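Local coordinates for protein alcohol dehydrogenase (Escherichia coli, PDB 5VM2) that is of unknown specificity but probably oxidises alcohols with NAD or NADP as a zinc-containing dehydrogenase, and is implicated in membrane biogenesis, at residues Val93-Cys98 with Asn107-Val112. Residues are numbered along the deposited sequence; the frame is centred on the assembly and turned at random.
With ZN (zinc ion), chain D.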
# COMPACT_ATOMS: atom_id res chain seq x y z
N VAL A 93 8.46 -4.95 -10.47
CA VAL A 93 9.03 -4.85 -11.81
C VAL A 93 8.50 -6.01 -12.64
O VAL A 93 8.91 -7.16 -12.41
CB VAL A 93 10.56 -4.86 -11.77
CG1 VAL A 93 11.13 -4.77 -13.18
CG2 VAL A 93 11.09 -3.73 -10.88
N PRO A 94 7.61 -5.77 -13.60
CA PRO A 94 6.99 -6.87 -14.34
C PRO A 94 7.89 -7.33 -15.48
O PRO A 94 8.92 -6.73 -15.78
CB PRO A 94 5.72 -6.22 -14.88
CG PRO A 94 6.16 -4.82 -15.19
CD PRO A 94 7.20 -4.46 -14.14
N CYS A 95 7.47 -8.42 -16.13
CA CYS A 95 8.31 -9.03 -17.16
C CYS A 95 8.34 -8.21 -18.44
O CYS A 95 9.34 -8.23 -19.16
CB CYS A 95 7.87 -10.47 -17.43
SG CYS A 95 6.55 -10.76 -18.65
N GLY A 96 7.26 -7.47 -18.74
CA GLY A 96 7.22 -6.61 -19.91
C GLY A 96 6.85 -7.27 -21.22
O GLY A 96 6.71 -6.57 -22.23
N HIS A 97 6.69 -8.60 -21.26
CA HIS A 97 6.42 -9.28 -22.52
C HIS A 97 5.26 -10.27 -22.48
O HIS A 97 4.91 -10.80 -23.54
CB HIS A 97 7.68 -10.02 -23.01
CG HIS A 97 8.18 -11.06 -22.06
ND1 HIS A 97 7.58 -12.30 -21.92
CD2 HIS A 97 9.23 -11.06 -21.20
CE1 HIS A 97 8.23 -13.00 -21.02
NE2 HIS A 97 9.24 -12.28 -20.57
N CYS A 98 4.68 -10.55 -21.32
CA CYS A 98 3.57 -11.49 -21.27
C CYS A 98 2.27 -10.82 -21.71
O CYS A 98 2.21 -9.60 -21.92
CB CYS A 98 3.43 -12.08 -19.87
SG CYS A 98 2.72 -10.96 -18.64
N ASN A 107 0.53 -5.31 -13.45
CA ASN A 107 0.49 -5.61 -12.02
C ASN A 107 0.17 -7.07 -11.75
O ASN A 107 0.59 -7.62 -10.72
CB ASN A 107 -0.52 -4.70 -11.31
CG ASN A 107 -1.91 -4.78 -11.90
OD1 ASN A 107 -2.08 -4.75 -13.12
ND2 ASN A 107 -2.92 -4.84 -11.04
N ILE A 108 -0.58 -7.73 -12.65
CA ILE A 108 -0.90 -9.14 -12.47
C ILE A 108 0.04 -10.03 -13.27
O ILE A 108 -0.26 -11.21 -13.48
CB ILE A 108 -2.38 -9.43 -12.81
CG1 ILE A 108 -2.64 -9.31 -14.31
CG2 ILE A 108 -3.30 -8.49 -12.03
CD1 ILE A 108 -4.11 -9.51 -14.68
N CYS A 109 1.17 -9.49 -13.73
CA CYS A 109 2.17 -10.28 -14.44
C CYS A 109 2.59 -11.48 -13.61
O CYS A 109 2.95 -11.32 -12.43
CB CYS A 109 3.39 -9.41 -14.77
SG CYS A 109 4.84 -10.30 -15.43
N PRO A 110 2.57 -12.69 -14.17
CA PRO A 110 2.96 -13.88 -13.38
C PRO A 110 4.43 -13.93 -13.02
O PRO A 110 4.81 -14.72 -12.15
CB PRO A 110 2.57 -15.04 -14.29
CG PRO A 110 2.66 -14.48 -15.67
CD PRO A 110 2.23 -13.04 -15.56
N ASP A 111 5.27 -13.12 -13.66
CA ASP A 111 6.70 -13.08 -13.37
C ASP A 111 7.13 -11.71 -12.84
O ASP A 111 8.24 -11.26 -13.12
CB ASP A 111 7.52 -13.45 -14.60
CG ASP A 111 7.35 -14.90 -15.00
OD1 ASP A 111 7.51 -15.79 -14.13
OD2 ASP A 111 7.07 -15.17 -16.19
N VAL A 112 6.25 -11.04 -12.09
CA VAL A 112 6.64 -9.77 -11.49
C VAL A 112 7.70 -10.02 -10.43
O VAL A 112 7.65 -11.01 -9.68
CB VAL A 112 5.42 -9.03 -10.91
CG1 VAL A 112 4.80 -9.82 -9.75
CG2 VAL A 112 5.82 -7.63 -10.44
ZN ZN D . 4.57 -9.90 -17.68
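Cys95 and Cys109 bring their sulfurs to neighbouring corners of one zinc ion's shell, and the thiolate of Cys109 does double duty. Its SG binds the metal at 2.3 Å and also accepts the backbone N-H of Cys95 (N to SG 3.3 Å), an almost straight bond with 164° at the hydrogen. A weak, more bent bond reaches the same sulfur from Asp111 N. With its SG anti to the backbone N (chi1 171°), Cys109 reaches across to the zinc, while its CB lies 4.0 Å from Pro94 CB. Cys95 and Cys98 approach the metal from the other segment, each with SG between its own backbone N and carbonyl carbon. Cys101, on helix 99-102, supplies the fourth sulfur. This four-cysteine site matches the structural zinc lobe of medium-chain alcohol dehydrogenases, a surface loop of the GroES-like domain that is distinct from the magnesium site at His65, Glu66 and Glu152. Cys95 SG accepts His97 N at 3.4 Å and sits over the centre of one face of the imidazole of His97. These N-H···S bonds probably ease the charge gathered on the thiolates. Beside the metal, Pro110 lays its CD against Cys98 SG at 3.7 Å, and Asp111 brings CB to 4.1 Å from Cys95 CB. Farther toward the base of the lobe, Val112 CA makes a CA-H···O contact with Val93 O, next to the backbone pairing of Val93 with Asp113.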